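Local coordinates for protein serine-pyruvate aminotransferase (AgxT) (Sulfolobus solfataricus, PDB 3ZRQ) that probably catalyses pyridoxal-phosphate-dependent transamination, moving amino groups from serine or alanine to pyruvate or glyoxylate, as expected for a class-V aminotransferase, at residues A[2-7]-A[321-326]; A[57-62]-A[219-224]; A[64-69]-A[198-203]. One frame throughout, in Å; residues are numbered along the deposited sequence.

Contact 1: residues A[2-7]-A[321-326]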
loop_
_atom_site.group_PDB
_atom_site.type_symbol
_atom_site.label_atom_id
_atom_site.label_comp_id
_atom_site.label_asym_id
_atom_site.label_seq_id
_atom_site.Cartn_x
_atom_site.Cartn_y
_atom_site.Cartn_z
ATOM N N ASP A 2 10.650 10.346 -10.624
ATOM C CA ASP A 2 10.074 9.581 -11.768
ATOM C C ASP A 2 10.965 8.399 -12.193
ATOM O O ASP A 2 10.555 7.580 -13.022
ATOM C CB ASP A 2 9.844 10.522 -12.958
ATOM C CG ASP A 2 8.820 9.986 -13.961
ATOM O OD1 ASP A 2 7.858 9.304 -13.545
ATOM O OD2 ASP A 2 8.978 10.260 -15.173
ATOM N N LYS A 3 12.160 8.321 -11.602
ATOM C CA LYS A 3 13.237 7.398 -12.010
ATOM C C LYS A 3 12.813 6.012 -12.521
ATOM O O LYS A 3 12.085 5.292 -11.845
ATOM C CB LYS A 3 14.283 7.264 -10.888
ATOM C CG LYS A 3 15.558 6.501 -11.276
ATOM C CD LYS A 3 15.565 5.031 -10.828
ATOM C CE LYS A 3 15.811 4.889 -9.328
ATOM N NZ LYS A 3 16.169 3.497 -8.932
ATOM N N LEU A 4 13.277 5.671 -13.729
ATOM C CA LEU A 4 13.106 4.346 -14.333
ATOM C C LEU A 4 14.222 3.385 -13.918
ATOM O O LEU A 4 15.398 3.763 -13.921
ATOM C CB LEU A 4 13.112 4.460 -15.864
ATOM C CG LEU A 4 11.779 4.432 -16.605
ATOM C CD1 LEU A 4 12.034 4.260 -18.095
ATOM C CD2 LEU A 4 10.864 3.316 -16.082
ATOM N N LEU A 5 13.857 2.150 -13.568
ATOM C CA LEU A 5 14.864 1.107 -13.289
ATOM C C LEU A 5 15.006 0.178 -14.507
ATOM O O LEU A 5 14.243 -0.780 -14.667
ATOM C CB LEU A 5 14.564 0.330 -11.985
ATOM C CG LEU A 5 15.615 -0.663 -11.419
ATOM C CD1 LEU A 5 16.941 0.020 -11.002
ATOM C CD2 LEU A 5 15.063 -1.468 -10.243
ATOM N N LEU A 6 15.960 0.513 -15.378
ATOM C CA LEU A 6 16.320 -0.313 -16.540
ATOM C C LEU A 6 17.664 -1.001 -16.280
ATOM O O LEU A 6 18.655 -0.838 -17.023
ATOM C CB LEU A 6 16.325 0.510 -17.839
ATOM C CG LEU A 6 14.978 1.107 -18.316
ATOM C CD1 LEU A 6 15.138 1.860 -19.656
ATOM C CD2 LEU A 6 13.785 0.098 -18.359
ATOM N N HIS A 7 17.652 -1.761 -15.184
ATOM C CA HIS A 7 18.781 -2.511 -14.638
ATOM C C HIS A 7 18.552 -4.006 -14.993
ATOM O O HIS A 7 17.594 -4.368 -15.699
ATOM C CB HIS A 7 18.820 -2.302 -13.102
ATOM C CG HIS A 7 20.178 -2.443 -12.476
ATOM N ND1 HIS A 7 20.782 -3.669 -12.264
ATOM C CD2 HIS A 7 21.030 -1.511 -11.975
ATOM C CE1 HIS A 7 21.961 -3.483 -11.691
ATOM N NE2 HIS A 7 22.135 -2.183 -11.502
ATOM N N GLU A 321 19.024 12.032 -15.079
ATOM C CA GLU A 321 17.990 12.247 -16.093
ATOM C C GLU A 321 16.838 11.248 -16.004
ATOM O O GLU A 321 16.018 11.162 -16.926
ATOM C CB GLU A 321 18.606 12.258 -17.504
ATOM C CG GLU A 321 19.601 13.408 -17.738
ATOM C CD GLU A 321 18.958 14.789 -17.597
ATOM O OE1 GLU A 321 17.857 15.003 -18.158
ATOM O OE2 GLU A 321 19.558 15.663 -16.934
ATOM N N GLY A 322 16.802 10.485 -14.906
ATOM C CA GLY A 322 15.641 9.661 -14.541
ATOM C C GLY A 322 15.624 8.222 -15.027
ATOM O O GLY A 322 14.550 7.618 -15.187
ATOM N N VAL A 323 16.804 7.659 -15.273
ATOM C CA VAL A 323 16.920 6.232 -15.650
ATOM C C VAL A 323 18.173 5.619 -15.017
ATOM O O VAL A 323 19.283 6.134 -15.186
ATOM C CB VAL A 323 16.939 6.008 -17.202
ATOM C CG1 VAL A 323 17.031 4.507 -17.559
ATOM C CG2 VAL A 323 15.716 6.624 -17.852
ATOM N N GLU A 324 17.985 4.528 -14.272
ATOM C CA GLU A 324 19.112 3.748 -13.758
ATOM C C GLU A 324 19.335 2.539 -14.689
ATOM O O GLU A 324 18.461 1.667 -14.807
ATOM C CB GLU A 324 18.848 3.317 -12.305
ATOM C CG GLU A 324 20.088 2.816 -11.533
ATOM C CD GLU A 324 19.740 2.210 -10.163
ATOM O OE1 GLU A 324 18.728 2.629 -9.546
ATOM O OE2 GLU A 324 20.478 1.303 -9.709
ATOM N N PHE A 325 20.481 2.547 -15.386
ATOM C CA PHE A 325 20.983 1.429 -16.226
ATOM C C PHE A 325 21.943 0.567 -15.377
ATOM O O PHE A 325 22.043 0.772 -14.169
ATOM C CB PHE A 325 21.749 1.984 -17.441
ATOM C CG PHE A 325 20.885 2.687 -18.473
ATOM C CD1 PHE A 325 19.874 2.004 -19.147
ATOM C CD2 PHE A 325 21.121 4.009 -18.809
ATOM C CE1 PHE A 325 19.083 2.642 -20.113
ATOM C CE2 PHE A 325 20.352 4.657 -19.777
ATOM C CZ PHE A 325 19.333 3.978 -20.431
ATOM N N ALA A 326 22.677 -0.357 -15.992
ATOM C CA ALA A 326 23.632 -1.197 -15.237
ATOM C C ALA A 326 25.078 -1.042 -15.711
ATOM O O ALA A 326 25.311 -0.758 -16.875
ATOM C CB ALA A 326 23.218 -2.671 -15.280
#
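Leu-4 is bonded through its backbone to Gly-322 on one side and Glu-324 on the other, in a parallel pair of short strands, the two segments running 12° apart. Leu-4 N donates to Gly-322 O at 2.7 Å, and Glu-324 N donates to Leu-4 O at 2.7 Å. A third bond, from Leu-6 N to Glu-324 O, is weak, bent to 129° at the hydrogen. CA-H...O contacts accompany this pairing, such as Phe-325 CA to Leu-6 O.

The charged interaction lies on the face shared by Leu-5 and Glu-324. Bends at chi2 and chi3 fold the lysine chain over the strand, and Lys-3 NZ meets Glu-324 OE1 at 2.8 Å, nearly in line with the C-O bond. The carboxylate is buried, with Leu-5 CD1 packed alongside; Ser-30 of a second subunit also bonds OE1, while Asn-25 O of that subunit takes a bond from the ammonium. With an alanine here in place of Lys-3 the ammonium is gone, which would probably leave Glu-324 OE1 without its salt-bridge mate, and Asn-25 O of the second subunit without its donor.

On the Val-323 side, Leu-6 CD1 touches Val-323 CG1 at 3.9 Å and Phe-325 CE1 at 4.0 Å. Farther along, beside Glu-324, Ala-326 CB sits over the centre of the His-7 ring, a CH-pi contact 3.9 Å from the centroid and only 7° off the normal; Phe-28 of the second subunit meets the same ring edge-to-face.

Gly-322, with positive phi, closes helix 311-320 as the C-prime residue of a Schellman motif. The N-terminal strand forms the edge, within this chain, of the four-stranded mixed sheet; helix 346-363 packs on Leu-4, Leu-6 and Val-323, and strand 335-339 lies beyond 323-327.

Contact 2: residues A[57-62]-A[219-224]. With PMP (4'-deoxy-4'-aminopyridoxal-5'-phosphate), chain C.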
loop_
_atom_site.group_PDB
_atom_site.type_symbol
_atom_site.label_atom_id
_atom_site.label_comp_id
_atom_site.label_asym_id
_atom_site.label_seq_id
_atom_site.Cartn_x
_atom_site.Cartn_y
_atom_site.Cartn_z
ATOM N N LEU A 57 9.594 -26.140 -8.594
ATOM C CA LEU A 57 9.960 -25.814 -7.215
ATOM C C LEU A 57 10.300 -24.332 -7.132
ATOM O O LEU A 57 10.889 -23.761 -8.060
ATOM C CB LEU A 57 11.159 -26.632 -6.717
ATOM C CG LEU A 57 10.972 -28.159 -6.643
ATOM C CD1 LEU A 57 11.600 -28.740 -7.863
ATOM C CD2 LEU A 57 11.576 -28.778 -5.386
ATOM N N ILE A 58 9.907 -23.730 -6.021
ATOM C CA ILE A 58 10.204 -22.337 -5.749
ATOM C C ILE A 58 10.902 -22.347 -4.406
ATOM O O ILE A 58 10.338 -22.795 -3.408
ATOM C CB ILE A 58 8.913 -21.481 -5.775
ATOM C CG1 ILE A 58 8.274 -21.526 -7.185
ATOM C CG2 ILE A 58 9.215 -20.047 -5.315
ATOM C CD1 ILE A 58 6.869 -20.920 -7.286
ATOM N N ILE A 59 12.148 -21.887 -4.391
ATOM C CA ILE A 59 13.001 -21.948 -3.194
ATOM C C ILE A 59 13.499 -20.557 -2.820
ATOM O O ILE A 59 13.455 -19.636 -3.645
ATOM C CB ILE A 59 14.217 -22.917 -3.366
ATOM C CG1 ILE A 59 15.237 -22.402 -4.424
ATOM C CG2 ILE A 59 13.709 -24.341 -3.696
ATOM C CD1 ILE A 59 16.566 -23.222 -4.519
ATOM N N PRO A 60 13.943 -20.386 -1.562
ATOM C CA PRO A 60 14.481 -19.056 -1.201
ATOM C C PRO A 60 15.832 -18.710 -1.865
ATOM O O PRO A 60 16.660 -19.599 -2.138
ATOM C CB PRO A 60 14.660 -19.135 0.318
ATOM C CG PRO A 60 13.874 -20.336 0.766
ATOM C CD PRO A 60 13.866 -21.300 -0.407
ATOM N N GLY A 61 16.023 -17.413 -2.107
ATOM C CA GLY A 61 17.321 -16.842 -2.509
ATOM C C GLY A 61 17.200 -16.210 -3.886
ATOM O O GLY A 61 16.713 -15.081 -4.032
ATOM N N GLY A 62 17.632 -16.936 -4.910
ATOM C CA GLY A 62 17.523 -16.420 -6.296
ATOM C C GLY A 62 18.163 -17.333 -7.314
ATOM O O GLY A 62 18.224 -18.553 -7.119
ATOM N N TYR A 219 22.173 -28.842 3.144
ATOM C CA TYR A 219 20.863 -29.040 3.774
ATOM C C TYR A 219 19.783 -28.128 3.154
ATOM O O TYR A 219 18.808 -28.594 2.542
ATOM C CB TYR A 219 20.983 -28.849 5.302
ATOM C CG TYR A 219 19.739 -29.229 6.086
ATOM C CD1 TYR A 219 19.378 -30.578 6.256
ATOM C CD2 TYR A 219 18.903 -28.243 6.615
ATOM C CE1 TYR A 219 18.230 -30.928 6.980
ATOM C CE2 TYR A 219 17.752 -28.585 7.339
ATOM C CZ TYR A 219 17.428 -29.921 7.505
ATOM O OH TYR A 219 16.298 -30.235 8.219
ATOM N N TYR A 220 19.987 -26.821 3.284
ATOM C CA TYR A 220 19.037 -25.811 2.799
ATOM C C TYR A 220 18.769 -25.921 1.293
ATOM O O TYR A 220 17.644 -25.686 0.833
ATOM C CB TYR A 220 19.565 -24.419 3.141
ATOM C CG TYR A 220 18.487 -23.332 3.180
ATOM C CD1 TYR A 220 17.536 -23.309 4.210
ATOM C CD2 TYR A 220 18.482 -22.293 2.256
ATOM C CE1 TYR A 220 16.548 -22.308 4.285
ATOM C CE2 TYR A 220 17.514 -21.270 2.321
ATOM C CZ TYR A 220 16.550 -21.280 3.326
ATOM O OH TYR A 220 15.581 -20.279 3.401
ATOM N N LEU A 221 19.796 -26.336 0.535
ATOM C CA LEU A 221 19.689 -26.334 -0.931
ATOM C C LEU A 221 19.510 -27.722 -1.545
ATOM O O LEU A 221 19.591 -27.894 -2.765
ATOM C CB LEU A 221 20.863 -25.578 -1.562
ATOM C CG LEU A 221 21.002 -24.112 -1.090
ATOM C CD1 LEU A 221 22.209 -23.458 -1.811
ATOM C CD2 LEU A 221 19.704 -23.303 -1.356
ATOM N N ASP A 222 19.247 -28.707 -0.697
ATOM C CA ASP A 222 18.840 -30.029 -1.178
ATOM C C ASP A 222 17.364 -29.964 -1.595
ATOM O O ASP A 222 16.455 -29.756 -0.756
ATOM C CB ASP A 222 19.069 -31.081 -0.086
ATOM C CG ASP A 222 18.810 -32.541 -0.574
ATOM O OD1 ASP A 222 18.247 -32.758 -1.683
ATOM O OD2 ASP A 222 19.201 -33.461 0.187
ATOM N N LEU A 223 17.120 -30.118 -2.886
ATOM C CA LEU A 223 15.778 -30.029 -3.418
ATOM C C LEU A 223 14.811 -31.076 -2.821
ATOM O O LEU A 223 13.581 -30.841 -2.817
ATOM C CB LEU A 223 15.776 -30.137 -4.939
ATOM C CG LEU A 223 16.437 -28.981 -5.701
ATOM C CD1 LEU A 223 16.406 -29.281 -7.218
ATOM C CD2 LEU A 223 15.724 -27.622 -5.381
ATOM N N ARG A 224 15.360 -32.195 -2.322
ATOM C CA ARG A 224 14.540 -33.246 -1.647
ATOM C C ARG A 224 13.806 -32.678 -0.430
ATOM O O ARG A 224 12.692 -33.095 -0.119
ATOM C CB ARG A 224 15.400 -34.448 -1.223
ATOM C CG ARG A 224 15.954 -35.260 -2.378
ATOM C CD ARG A 224 17.062 -36.184 -1.901
ATOM N NE ARG A 224 17.688 -36.847 -3.040
ATOM C CZ ARG A 224 18.610 -36.274 -3.807
ATOM N NH1 ARG A 224 19.031 -35.029 -3.537
ATOM N NH2 ARG A 224 19.130 -36.944 -4.820
HETATM N N1 PMP C . 22.454 -16.222 -13.890
HETATM C C2 PMP C . 22.357 -15.069 -14.609
HETATM C C2A PMP C . 22.310 -15.192 -16.107
HETATM C C3 PMP C . 22.157 -13.840 -13.972
HETATM O O3 PMP C . 21.909 -12.738 -14.723
HETATM C C4 PMP C . 22.238 -13.808 -12.571
HETATM C C4A PMP C . 22.364 -12.514 -11.816
HETATM N N4A PMP C . 21.339 -11.624 -12.174
HETATM C C5 PMP C . 22.368 -15.009 -11.853
HETATM C C6 PMP C . 22.487 -16.213 -12.529
HETATM C C5A PMP C . 22.361 -15.071 -10.330
HETATM O O4P PMP C . 21.061 -14.690 -9.890
HETATM P P PMP C . 20.878 -14.080 -8.408
HETATM O O1P PMP C . 21.612 -12.760 -8.310
HETATM O O2P PMP C . 21.435 -15.071 -7.402
HETATM O O3P PMP C . 19.390 -13.915 -8.252
#
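The turn leading into the cofactor's phosphate-binding site begins in this contact, where strand 55-59, outermost of its sheet within this chain, breaks at Pro-60 toward Gly-61 and Gly-62 and is packed against the loop entering helix 223-234. Gly-62 CA lies 3.7 Å from PMP O3P, and a side chain on that glycine would collide with the phosphate oxygen.

The closest approach between the segments joins Pro-60 CG to Tyr-220 OH, 3.1 Å apart. Pro-60 CB and CG both face the hydroxyl end of the tyrosine, whose ring crosses the proline at a slant. A chi1 of -158°, with CG roughly opposite the backbone N, swings that ring out to the proline. Gly-61 of a second subunit also packs on Tyr-220.

Leucine and isoleucine branches make the remaining contacts. Leu-223 CD2 serves two residues of the strand, touching Ile-59 CG2 at 4.2 Å and Leu-57 CD2 at 4.3 Å. Ile-59 sends its other branch toward Leu-221, CD1 to CD2, in a looser contact of 4.5 Å.

The loop has its own polar scaffold. A type I turn spans Tyr-219 to Asp-222, and Asp-222 then N-caps the helix: its OD1 accepts from Arg-224 N at 3.0 Å and from Arg-224 NH1 at 3.0 Å, the latter a salt bridge. The donors come from opposite faces of the carboxylate plane, and OD1 lies in the plane of the guanidinium, at its edge. Such double gripping probably limits rotation of the carboxylate.

Around this interface, Trp-226 of helix 223-234 packs on Leu-57, Ile-59 and Pro-60, while Ser-65 and Glu-68 of helix 63-69 pack on Leu-221, and Ser-69 on Leu-223. On its inner side strand 55-59 pairs antiparallel with 196-202, the next strand of the seven-stranded sheet.

Contact 3: residues A[64-69]-A[198-203]. With PMP (4'-deoxy-4'-aminopyridoxal-5'-phosphate), chain C.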
loop_
_atom_site.group_PDB
_atom_site.type_symbol
_atom_site.label_atom_id
_atom_site.label_comp_id
_atom_site.label_asym_id
_atom_site.label_seq_id
_atom_site.Cartn_x
_atom_site.Cartn_y
_atom_site.Cartn_z
ATOM N N THR A 64 21.246 -17.775 -7.999
ATOM C CA THR A 64 22.439 -18.487 -7.512
ATOM C C THR A 64 22.071 -19.689 -6.594
ATOM O O THR A 64 22.722 -20.741 -6.645
ATOM C CB THR A 64 23.405 -17.518 -6.766
ATOM O OG1 THR A 64 23.715 -16.416 -7.636
ATOM C CG2 THR A 64 24.692 -18.258 -6.352
ATOM N N SER A 65 21.006 -19.557 -5.803
ATOM C CA SER A 65 20.586 -20.641 -4.955
ATOM C C SER A 65 19.960 -21.747 -5.811
ATOM O O SER A 65 20.283 -22.912 -5.570
ATOM C CB SER A 65 19.682 -20.216 -3.810
ATOM O OG SER A 65 18.456 -19.654 -4.219
ATOM N N ALA A 66 19.181 -21.369 -6.821
ATOM C CA ALA A 66 18.620 -22.370 -7.775
ATOM C C ALA A 66 19.769 -23.147 -8.451
ATOM O O ALA A 66 19.742 -24.384 -8.539
ATOM C CB ALA A 66 17.764 -21.688 -8.796
ATOM N N MET A 67 20.780 -22.426 -8.939
ATOM C CA MET A 67 21.937 -23.063 -9.559
ATOM C C MET A 67 22.629 -24.040 -8.590
ATOM O O MET A 67 22.859 -25.188 -8.947
ATOM C CB MET A 67 22.944 -22.007 -10.036
ATOM C CG MET A 67 22.453 -21.107 -11.256
ATOM S SD MET A 67 23.604 -19.724 -11.477
ATOM C CE MET A 67 24.896 -20.456 -12.525
ATOM N N GLU A 68 22.981 -23.586 -7.381
ATOM C CA GLU A 68 23.657 -24.475 -6.424
ATOM C C GLU A 68 22.801 -25.725 -6.085
ATOM O O GLU A 68 23.351 -26.831 -5.934
ATOM C CB GLU A 68 24.125 -23.709 -5.176
ATOM C CG GLU A 68 24.971 -24.543 -4.174
ATOM C CD GLU A 68 25.801 -23.672 -3.265
ATOM O OE1 GLU A 68 25.698 -22.428 -3.349
ATOM O OE2 GLU A 68 26.532 -24.227 -2.416
ATOM N N SER A 69 21.470 -25.557 -6.043
ATOM C CA SER A 69 20.567 -26.668 -5.690
ATOM C C SER A 69 20.676 -27.819 -6.697
ATOM O O SER A 69 20.254 -28.935 -6.402
ATOM C CB SER A 69 19.113 -26.190 -5.559
ATOM O OG SER A 69 18.508 -25.991 -6.831
ATOM N N GLY A 198 14.491 -18.356 -5.981
ATOM C CA GLY A 198 14.900 -19.170 -7.147
ATOM C C GLY A 198 13.767 -20.098 -7.605
ATOM O O GLY A 198 12.974 -20.563 -6.786
ATOM N N LEU A 199 13.665 -20.319 -8.905
ATOM C CA LEU A 199 12.582 -21.138 -9.493
ATOM C C LEU A 199 13.158 -22.216 -10.395
ATOM O O LEU A 199 14.012 -21.924 -11.228
ATOM C CB LEU A 199 11.620 -20.281 -10.308
ATOM C CG LEU A 199 10.815 -19.222 -9.539
ATOM C CD1 LEU A 199 11.619 -17.953 -9.460
ATOM C CD2 LEU A 199 9.489 -18.965 -10.243
ATOM N N LEU A 200 12.670 -23.451 -10.264
ATOM C CA LEU A 200 13.258 -24.582 -10.994
ATOM C C LEU A 200 12.138 -25.431 -11.534
ATOM O O LEU A 200 11.112 -25.577 -10.883
ATOM C CB LEU A 200 14.119 -25.465 -10.079
ATOM C CG LEU A 200 15.330 -24.795 -9.392
ATOM C CD1 LEU A 200 14.957 -24.402 -7.946
ATOM C CD2 LEU A 200 16.512 -25.739 -9.382
ATOM N N LEU A 201 12.361 -25.996 -12.707
ATOM C CA LEU A 201 11.434 -26.971 -13.289
ATOM C C LEU A 201 12.223 -28.229 -13.634
ATOM O O LEU A 201 13.202 -28.162 -14.378
ATOM C CB LEU A 201 10.811 -26.403 -14.553
ATOM C CG LEU A 201 9.749 -27.347 -15.113
ATOM C CD1 LEU A 201 8.431 -27.180 -14.332
ATOM C CD2 LEU A 201 9.589 -27.098 -16.606
ATOM N N LEU A 202 11.788 -29.365 -13.093
ATOM C CA LEU A 202 12.551 -30.600 -13.220
ATOM C C LEU A 202 11.833 -31.601 -14.093
ATOM O O LEU A 202 10.592 -31.737 -14.009
ATOM C CB LEU A 202 12.817 -31.207 -11.845
ATOM C CG LEU A 202 14.130 -30.801 -11.170
ATOM C CD1 LEU A 202 14.227 -29.281 -10.932
ATOM C CD2 LEU A 202 14.270 -31.539 -9.852
ATOM N N SER A 203 12.618 -32.293 -14.923
ATOM C CA SER A 203 12.106 -33.376 -15.754
ATOM C C SER A 203 11.764 -34.585 -14.887
ATOM O O SER A 203 12.217 -34.686 -13.739
ATOM C CB SER A 203 13.143 -33.781 -16.790
ATOM O OG SER A 203 14.227 -34.434 -16.151
HETATM N N1 PMP C . 22.454 -16.222 -13.890
HETATM C C2 PMP C . 22.357 -15.069 -14.609
HETATM C C2A PMP C . 22.310 -15.192 -16.107
HETATM C C3 PMP C . 22.157 -13.840 -13.972
HETATM O O3 PMP C . 21.909 -12.738 -14.723
HETATM C C4 PMP C . 22.238 -13.808 -12.571
HETATM C C4A PMP C . 22.364 -12.514 -11.816
HETATM N N4A PMP C . 21.339 -11.624 -12.174
HETATM C C5 PMP C . 22.368 -15.009 -11.853
HETATM C C6 PMP C . 22.487 -16.213 -12.529
HETATM C C5A PMP C . 22.361 -15.071 -10.330
HETATM O O4P PMP C . 21.061 -14.690 -9.890
HETATM P P PMP C . 20.878 -14.080 -8.408
HETATM O O1P PMP C . 21.612 -12.760 -8.310
HETATM O O2P PMP C . 21.435 -15.071 -7.402
HETATM O O3P PMP C . 19.390 -13.915 -8.252
#
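Two groups of Thr-64 grip one phosphate oxygen of the cofactor: Thr-64 OG1 donates to PMP O2P at 2.7 Å, and Thr-64 N reaches that same O2P at 2.8 Å with an angle of 152° at the hydrogen. The hydroxyl lies beside its own backbone N, which lets both donors converge on the oxygen. Arg-91 NH1 also bonds OG1, and Met-67 SD flanks the pyridine ring 3.8 Å from PMP C6.

Another side of helix 64-69 packs on strand 198-202; the axes of these short segments approach to 7.1 Å, 40° apart in direction. Small residues where they meet are consistent with this close approach: Ala-66 CB lies 4.2 Å from Gly-198 CA, and a side chain modelled on that glycine would come tight against the alanine methyl. Two residues along the strand, Leu-200 points toward the helix and Ala-66 CB nestles against its branch point, CG, at 4.0 Å.

Leu-200 CD2 projects farther, under the helical turn, and meets Ser-69 OG at 3.2 Å. That hydroxyl is occupied in a bond to Ala-66 O of 2.6 Å, tilted from the carbonyl plane, so the buried polar atom is satisfied within the helix although its neighbour across the contact is a methyl. A chi1 of 77° turns OG back between backbone N and carbonyl carbon, toward the preceding turn.

Backbone N-H groups at a helix N-terminus holding a phosphate, here with Gly-63 N adding its own bond, form the phosphate-binding cup found in fold-type I pyridoxal-phosphate enzymes. In this aminotransferase the cup's helix is seated directly on the central sheet of the large domain.

Overall arrangement
Contacts 2 and 3 form one continuous unit: their centres are 7 Å apart, strands 55-59 and 196-202 are sheet neighbours, and strand 55-59 leads through a short turn into helix 63-69. Pro-60 O and Ser-65 OG, 2.7 Å apart, probably share a hydrogen bond across the junction. Both contacts touch the same PMP, on which Tyr-240 and Thr-243 of the second subunit also converge. Contact 1 stands apart, in the smaller mixed sheet, with its centre 32 Å from that of contact 2 and 29 Å from that of contact 3. Even so, its His-7 side chain comes within about 8 Å of a bound PMP, and all three contacts touch the second subunit.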